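Putative cytochrome P450 154A1 (Streptomyces coelicolor, PDB 1ODO) belongs to the cytochrome P450 family and binds protoporphyrin IX containing iron and, in this structure, also holds 4-phenyl-1H-imidazole. Local coordinates at residues Thr19-Leu24 with Tyr319-Arg324; Thr282-Pro287 with Asp327-Ala332. All blocks are in the same frame, centred on the assembly; numbering follows the deposited sequence.

Contact 1 of 2, residues Thr19-Leu24 with Tyr319-Arg324; sequences TEHRTL and YAAANR. With HEM (protoporphyrin IX containing Fe), chain B.
His-21 and Ala-320 exemplify close helix packing with an imidazole as the filler: CE1 of His-21 lies 3.3 Å from CB of Ala-320. With its CG opposite the carbonyl carbon (chi1 -63°), the ring leaves helix 17-25 and reaches the short helix 319-322, laying one face toward the backbone at Ala-320 C. An off-centre CH-pi contact comes from Ala-321 CA, 4.2 Å from the ring centroid. Arg-324 crosses the ring at a slant, its CD 3.6 Å from CD2 of His-21 and its guanidinium plane 41° from the imidazole, while the ring of His-17 meets His-21 at about a right angle. The small alanines let the backbones close to 4.7 Å between the CA atoms of His-21 and Ala-321. Pointing inward, away from helix 17-25, Tyr-319 OH donates to haem propionate O1D at 2.5 Å.

Toward solvent the fit is looser. Arg-22 starts away from helix 319-322 and is exposed, yet its NH1 and Arg-324 NH1 form salt bridges to the two carboxylate oxygens of Asp-333.

No hydrogen bond directly joins 19-24 to 319-324, implying that these segments meet by shape and dispersion; polar ties come from beside them, through Asp-333 and from Arg-25 NH1 to Ala-321 O.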
loop_
_atom_site.group_PDB
_atom_site.type_symbol
_atom_site.label_atom_id
_atom_site.label_comp_id
_atom_site.label_asym_id
_atom_site.label_seq_id
_atom_site.Cartn_x
_atom_site.Cartn_y
_atom_site.Cartn_z
ATOM N N THR A 19 11.246 -9.724 -12.916
ATOM C CA THR A 19 12.449 -10.543 -12.891
ATOM C C THR A 19 12.824 -10.746 -11.431
ATOM O O THR A 19 13.266 -11.823 -11.033
ATOM C CB THR A 19 13.618 -9.868 -13.624
ATOM O OG1 THR A 19 13.309 -9.777 -15.019
ATOM C CG2 THR A 19 14.903 -10.681 -13.446
ATOM N N GLU A 20 12.632 -9.704 -10.627
ATOM C CA GLU A 20 12.953 -9.787 -9.208
ATOM C C GLU A 20 12.163 -10.922 -8.547
ATOM O O GLU A 20 12.699 -11.646 -7.708
ATOM C CB GLU A 20 12.636 -8.462 -8.511
ATOM C CG GLU A 20 12.867 -8.496 -7.003
ATOM C CD GLU A 20 12.568 -7.169 -6.339
ATOM O OE1 GLU A 20 13.496 -6.338 -6.210
ATOM O OE2 GLU A 20 11.399 -6.956 -5.959
ATOM N N HIS A 21 10.893 -11.077 -8.919
ATOM C CA HIS A 21 10.070 -12.140 -8.336
ATOM C C HIS A 21 10.745 -13.490 -8.557
ATOM O O HIS A 21 10.876 -14.297 -7.639
ATOM C CB HIS A 21 8.684 -12.222 -8.990
ATOM C CG HIS A 21 7.838 -11.003 -8.809
ATOM N ND1 HIS A 21 8.017 -10.114 -7.773
ATOM C CD2 HIS A 21 6.774 -10.550 -9.516
ATOM C CE1 HIS A 21 7.103 -9.164 -7.849
ATOM N NE2 HIS A 21 6.334 -9.406 -8.896
ATOM N N ARG A 22 11.156 -13.730 -9.796
ATOM C CA ARG A 22 11.808 -14.986 -10.144
ATOM C C ARG A 22 13.128 -15.187 -9.420
ATOM O O ARG A 22 13.401 -16.267 -8.908
ATOM C CB ARG A 22 12.025 -15.055 -11.657
ATOM C CG ARG A 22 10.756 -14.810 -12.448
ATOM C CD ARG A 22 10.973 -14.984 -13.943
ATOM N NE ARG A 22 9.778 -14.612 -14.694
ATOM C CZ ARG A 22 8.568 -15.124 -14.479
ATOM N NH1 ARG A 22 8.381 -16.036 -13.531
ATOM N NH2 ARG A 22 7.538 -14.721 -15.211
ATOM N N THR A 23 13.945 -14.139 -9.376
ATOM C CA THR A 23 15.235 -14.219 -8.712
ATOM C C THR A 23 15.073 -14.560 -7.233
ATOM O O THR A 23 15.810 -15.389 -6.693
ATOM C CB THR A 23 15.999 -12.892 -8.862
ATOM O OG1 THR A 23 16.129 -12.580 -10.256
ATOM C CG2 THR A 23 17.385 -12.997 -8.239
ATOM N N LEU A 24 14.106 -13.931 -6.576
ATOM C CA LEU A 24 13.885 -14.203 -5.165
ATOM C C LEU A 24 13.376 -15.623 -4.946
ATOM O O LEU A 24 13.880 -16.341 -4.086
ATOM C CB LEU A 24 12.885 -13.203 -4.579
ATOM C CG LEU A 24 13.403 -11.794 -4.278
ATOM C CD1 LEU A 24 12.229 -10.862 -3.964
ATOM C CD2 LEU A 24 14.374 -11.858 -3.096
ATOM N N TYR A 319 5.426 -9.945 -0.494
ATOM C CA TYR A 319 4.078 -10.226 -0.974
ATOM C C TYR A 319 3.847 -10.412 -2.465
ATOM O O TYR A 319 3.140 -11.341 -2.871
ATOM C CB TYR A 319 3.142 -9.138 -0.451
ATOM C CG TYR A 319 3.031 -9.123 1.056
ATOM C CD1 TYR A 319 2.961 -7.921 1.756
ATOM C CD2 TYR A 319 2.957 -10.313 1.780
ATOM C CE1 TYR A 319 2.817 -7.903 3.144
ATOM C CE2 TYR A 319 2.810 -10.307 3.168
ATOM C CZ TYR A 319 2.739 -9.096 3.839
ATOM O OH TYR A 319 2.588 -9.081 5.208
ATOM N N ALA A 320 4.414 -9.526 -3.278
ATOM C CA ALA A 320 4.246 -9.616 -4.723
ATOM C C ALA A 320 4.766 -10.943 -5.262
ATOM O O ALA A 320 4.083 -11.607 -6.043
ATOM C CB ALA A 320 4.957 -8.452 -5.409
ATOM N N ALA A 321 5.966 -11.329 -4.837
ATOM C CA ALA A 321 6.566 -12.585 -5.287
ATOM C C ALA A 321 5.771 -13.777 -4.762
ATOM O O ALA A 321 5.593 -14.774 -5.466
ATOM C CB ALA A 321 8.014 -12.673 -4.814
ATOM N N ALA A 322 5.295 -13.666 -3.525
ATOM C CA ALA A 322 4.521 -14.734 -2.902
ATOM C C ALA A 322 3.181 -14.946 -3.604
ATOM O O ALA A 322 2.718 -16.081 -3.738
ATOM C CB ALA A 322 4.291 -14.420 -1.424
ATOM N N ASN A 323 2.560 -13.858 -4.050
ATOM C CA ASN A 323 1.273 -13.957 -4.732
ATOM C C ASN A 323 1.382 -14.751 -6.031
ATOM O O ASN A 323 0.375 -15.212 -6.565
ATOM C CB ASN A 323 0.713 -12.570 -5.053
ATOM C CG ASN A 323 0.128 -11.870 -3.838
ATOM O OD1 ASN A 323 -0.032 -12.464 -2.769
ATOM N ND2 ASN A 323 -0.215 -10.595 -4.007
ATOM N N ARG A 324 2.605 -14.898 -6.536
ATOM C CA ARG A 324 2.843 -15.634 -7.777
ATOM C C ARG A 324 3.564 -16.957 -7.555
ATOM O O ARG A 324 4.103 -17.544 -8.496
ATOM C CB ARG A 324 3.649 -14.764 -8.750
ATOM C CG ARG A 324 2.849 -13.603 -9.363
ATOM C CD ARG A 324 3.785 -12.508 -9.866
ATOM N NE ARG A 324 3.102 -11.417 -10.565
ATOM C CZ ARG A 324 3.120 -11.253 -11.886
ATOM N NH1 ARG A 324 3.778 -12.116 -12.653
ATOM N NH2 ARG A 324 2.515 -10.212 -12.441
HETATM C CHA HEM B . -1.139 -2.094 6.718
HETATM C CHB HEM B . -4.329 1.494 6.340
HETATM C CHC HEM B . -4.638 0.727 1.583
HETATM C CHD HEM B . -1.438 -2.834 1.975
HETATM C C1A HEM B . -1.984 -1.065 7.057
HETATM C C2A HEM B . -2.191 -0.525 8.397
HETATM C C3A HEM B . -3.074 0.478 8.292
HETATM C C4A HEM B . -3.454 0.594 6.891
HETATM C CMA HEM B . -3.618 1.377 9.417
HETATM C CAA HEM B . -1.487 -1.051 9.666
HETATM C CBA HEM B . -2.234 -2.270 10.239
HETATM C CGA HEM B . -1.619 -2.888 11.494
HETATM O O1A HEM B . -0.339 -2.880 11.551
HETATM O O2A HEM B . -2.373 -3.353 12.346
HETATM C C1B HEM B . -4.687 1.609 5.023
HETATM C C2B HEM B . -5.618 2.599 4.510
HETATM C C3B HEM B . -5.711 2.388 3.166
HETATM C C4B HEM B . -4.846 1.276 2.840
HETATM C CMB HEM B . -6.332 3.663 5.370
HETATM C CAB HEM B . -6.552 3.149 2.122
HETATM C CBB HEM B . -8.072 3.008 2.306
HETATM C C1C HEM B . -3.790 -0.328 1.278
HETATM C C2C HEM B . -3.596 -0.865 -0.078
HETATM C C3C HEM B . -2.692 -1.864 0.029
HETATM C C4C HEM B . -2.332 -1.954 1.430
HETATM C CMC HEM B . -4.334 -0.310 -1.336
HETATM C CAC HEM B . -2.073 -2.796 -1.046
HETATM C CBC HEM B . -3.039 -3.444 -2.044
HETATM C C1D HEM B . -1.065 -2.952 3.285
HETATM C C2D HEM B . -0.099 -3.892 3.806
HETATM C C3D HEM B . -0.005 -3.680 5.140
HETATM C C4D HEM B . -0.927 -2.614 5.457
HETATM C CMD HEM B . 0.671 -4.917 2.950
HETATM C CAD HEM B . 0.931 -4.419 6.109
HETATM C CBD HEM B . 0.623 -5.887 6.427
HETATM C CGD HEM B . 1.727 -6.376 7.340
HETATM O O1D HEM B . 2.553 -7.183 6.896
HETATM O O2D HEM B . 1.755 -5.885 8.492
HETATM N NA HEM B . -2.771 -0.371 6.168
HETATM N NB HEM B . -4.222 0.815 3.980
HETATM N NC HEM B . -3.012 -1.014 2.178
HETATM N ND HEM B . -1.570 -2.160 4.313
HETATM FE FE HEM B . -2.892 -0.704 4.162
#

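Contact 2 of 2, residues Thr282-Pro287 with Asp327-Ala332; sequences TLRHEP and DWHEDA
The imidazole of His-329 is sandwiched, with Arg-284 CD 3.5 Å above the centre of one face and Trp-328 CD1 over the rim of the other. The methylene approach is a well-centred CH-pi contact. Trp-328 in turn receives His-329 NE2 over the centre of one of its own faces. At the edge of the Arg-284 guanidinium, in its plane, sits the carbonyl oxygen of Ala-332, and the same oxygen lies at the edge of the His-285 ring, 4.0 Å from CD2.

The guanidinium grips this oxygen end-on with two nitrogens. NH1 donates at 3.0 Å to Ala-332 O, lying in the carbonyl plane on a lone pair; NH2 donates to the same Ala-332 O at 3.1 Å but is tilted 35° from that plane. Neither bond is straight, as expected when two N-H groups converge on one atom.

Arg-284 closes the Glu-Thr-Leu-Arg sequence, the ExxR motif of the P450 K helix, and its NE forms the characteristic salt bridge with Glu-281, one turn earlier. NH1 also donates to Asn-323 O, so the group is fixed from several directions. A bend at chi3 (71°) in an otherwise extended side chain lets CD cover the histidine while the guanidinium turns, its plane 48° from the imidazole, to meet the loop backbone. That loop, 327-332, has no regular secondary structure; polar groups moor it to the end of helix 275-285. His-329 NE2 is satisfied by Glu-343 O, and His-285 NE2 donates to Asp-333 O, just beyond Ala-332. Trp-328 NE1 bonds to Glu-343 OE2 as its side chain packs against Pro-46 and Lys-50 of helix 46-52.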
loop_
_atom_site.group_PDB
_atom_site.type_symbol
_atom_site.label_atom_id
_atom_site.label_comp_id
_atom_site.label_asym_id
_atom_site.label_seq_id
_atom_site.Cartn_x
_atom_site.Cartn_y
_atom_site.Cartn_z
ATOM N N THR A 282 -6.168 -8.245 -9.495
ATOM C CA THR A 282 -5.163 -7.194 -9.655
ATOM C C THR A 282 -4.318 -7.180 -8.379
ATOM O O THR A 282 -3.095 -7.035 -8.420
ATOM C CB THR A 282 -5.812 -5.798 -9.854
ATOM O OG1 THR A 282 -6.571 -5.787 -11.074
ATOM C CG2 THR A 282 -4.733 -4.707 -9.925
ATOM N N LEU A 283 -4.978 -7.344 -7.240
ATOM C CA LEU A 283 -4.281 -7.354 -5.956
ATOM C C LEU A 283 -3.312 -8.535 -5.890
ATOM O O LEU A 283 -2.251 -8.454 -5.273
ATOM C CB LEU A 283 -5.294 -7.438 -4.816
ATOM C CG LEU A 283 -6.100 -6.152 -4.614
ATOM C CD1 LEU A 283 -7.248 -6.362 -3.631
ATOM C CD2 LEU A 283 -5.158 -5.078 -4.109
ATOM N N ARG A 284 -3.672 -9.634 -6.538
ATOM C CA ARG A 284 -2.805 -10.807 -6.528
ATOM C C ARG A 284 -1.664 -10.676 -7.534
ATOM O O ARG A 284 -0.497 -10.852 -7.188
ATOM C CB ARG A 284 -3.604 -12.072 -6.867
ATOM C CG ARG A 284 -2.774 -13.369 -6.798
ATOM C CD ARG A 284 -3.486 -14.534 -7.493
ATOM N NE ARG A 284 -3.488 -14.354 -8.945
ATOM C CZ ARG A 284 -2.424 -14.546 -9.719
ATOM N NH1 ARG A 284 -1.274 -14.939 -9.185
ATOM N NH2 ARG A 284 -2.500 -14.318 -11.025
ATOM N N HIS A 285 -2.027 -10.362 -8.777
ATOM C CA HIS A 285 -1.092 -10.208 -9.894
ATOM C C HIS A 285 -0.148 -9.002 -9.854
ATOM O O HIS A 285 1.029 -9.114 -10.218
ATOM C CB HIS A 285 -1.905 -10.210 -11.201
ATOM C CG HIS A 285 -1.089 -10.445 -12.435
ATOM N ND1 HIS A 285 -0.816 -9.448 -13.347
ATOM C CD2 HIS A 285 -0.501 -11.568 -12.915
ATOM C CE1 HIS A 285 -0.096 -9.945 -14.338
ATOM N NE2 HIS A 285 0.108 -11.230 -14.100
ATOM N N GLU A 286 -0.655 -7.849 -9.433
ATOM C CA GLU A 286 0.175 -6.647 -9.358
ATOM C C GLU A 286 -0.188 -5.828 -8.124
ATOM O O GLU A 286 -0.732 -4.728 -8.233
ATOM C CB GLU A 286 0.003 -5.793 -10.617
ATOM C CG GLU A 286 0.468 -6.475 -11.896
ATOM C CD GLU A 286 1.979 -6.640 -11.983
ATOM O OE1 GLU A 286 2.688 -6.374 -10.986
ATOM O OE2 GLU A 286 2.457 -7.044 -13.061
ATOM N N PRO A 287 0.101 -6.366 -6.928
ATOM C CA PRO A 287 -0.197 -5.682 -5.663
ATOM C C PRO A 287 0.570 -4.365 -5.552
ATOM O O PRO A 287 1.678 -4.246 -6.078
ATOM C CB PRO A 287 0.222 -6.709 -4.608
ATOM C CG PRO A 287 1.323 -7.466 -5.289
ATOM C CD PRO A 287 0.780 -7.651 -6.687
ATOM N N ASP A 327 3.125 -22.974 -6.131
ATOM C CA ASP A 327 2.428 -24.003 -5.364
ATOM C C ASP A 327 1.126 -23.428 -4.816
ATOM O O ASP A 327 0.296 -24.152 -4.269
ATOM C CB ASP A 327 3.304 -24.530 -4.220
ATOM C CG ASP A 327 3.892 -25.904 -4.522
ATOM O OD1 ASP A 327 4.237 -26.155 -5.696
ATOM O OD2 ASP A 327 4.020 -26.728 -3.590
ATOM N N TRP A 328 0.947 -22.118 -4.972
ATOM C CA TRP A 328 -0.267 -21.462 -4.487
ATOM C C TRP A 328 -1.293 -21.294 -5.606
ATOM O O TRP A 328 -2.463 -21.660 -5.452
ATOM C CB TRP A 328 0.065 -20.085 -3.904
ATOM C CG TRP A 328 -1.036 -19.510 -3.051
ATOM C CD1 TRP A 328 -2.189 -20.137 -2.661
ATOM C CD2 TRP A 328 -1.053 -18.219 -2.429
ATOM N NE1 TRP A 328 -2.920 -19.316 -1.831
ATOM C CE2 TRP A 328 -2.246 -18.134 -1.671
ATOM C CE3 TRP A 328 -0.178 -17.127 -2.436
ATOM C CZ2 TRP A 328 -2.580 -16.997 -0.925
ATOM C CZ3 TRP A 328 -0.514 -15.995 -1.694
ATOM C CH2 TRP A 328 -1.703 -15.941 -0.950
ATOM N N HIS A 329 -0.838 -20.745 -6.728
ATOM C CA HIS A 329 -1.687 -20.509 -7.892
ATOM C C HIS A 329 -1.083 -21.100 -9.164
ATOM O O HIS A 329 0.101 -20.920 -9.433
ATOM C CB HIS A 329 -1.861 -19.001 -8.096
ATOM C CG HIS A 329 -2.549 -18.310 -6.961
ATOM N ND1 HIS A 329 -3.912 -18.371 -6.770
ATOM C CD2 HIS A 329 -2.061 -17.549 -5.951
ATOM C CE1 HIS A 329 -4.236 -17.676 -5.694
ATOM N NE2 HIS A 329 -3.131 -17.168 -5.178
ATOM N N GLU A 330 -1.886 -21.804 -9.952
ATOM C CA GLU A 330 -1.356 -22.376 -11.183
ATOM C C GLU A 330 -1.332 -21.260 -12.220
ATOM O O GLU A 330 -2.185 -20.371 -12.194
ATOM C CB GLU A 330 -2.208 -23.558 -11.641
ATOM C CG GLU A 330 -1.955 -24.795 -10.788
ATOM C CD GLU A 330 -2.553 -26.055 -11.367
ATOM O OE1 GLU A 330 -2.212 -26.403 -12.517
ATOM O OE2 GLU A 330 -3.356 -26.703 -10.665
ATOM N N ASP A 331 -0.347 -21.301 -13.112
ATOM C CA ASP A 331 -0.197 -20.288 -14.150
ATOM C C ASP A 331 -0.313 -18.947 -13.429
ATOM O O ASP A 331 -0.988 -18.021 -13.881
ATOM C CB ASP A 331 -1.285 -20.431 -15.216
ATOM C CG ASP A 331 -1.036 -19.545 -16.419
ATOM O OD1 ASP A 331 0.149 -19.274 -16.724
ATOM O OD2 ASP A 331 -2.018 -19.130 -17.071
ATOM N N ALA A 332 0.370 -18.872 -12.291
ATOM C CA ALA A 332 0.387 -17.687 -11.442
ATOM C C ALA A 332 0.772 -16.363 -12.091
ATOM O O ALA A 332 0.318 -15.313 -11.644
ATOM C CB ALA A 332 1.285 -17.945 -10.233
#

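In the fold
Both contacts are buried, with centres about 10 Å apart on the same side of the chain's centre, but they use different chemistry. The two segments of contact 1 pack without a direct hydrogen bond, whereas contact 2 fastens an irregular loop to a helix end through charged and backbone groups. Their segments alternate along the chain and touch: Arg-324 NH2 probably donates to His-285 O at 2.9 Å, and Arg-324 O packs against Ala-332 CB. Asp-333, immediately after 327-332, serves both, its carboxylate on one side and its carbonyl on the other. Tyr-319 of contact 1 and Leu-283 of contact 2 both belong to the haem pocket, one polar and one apolar.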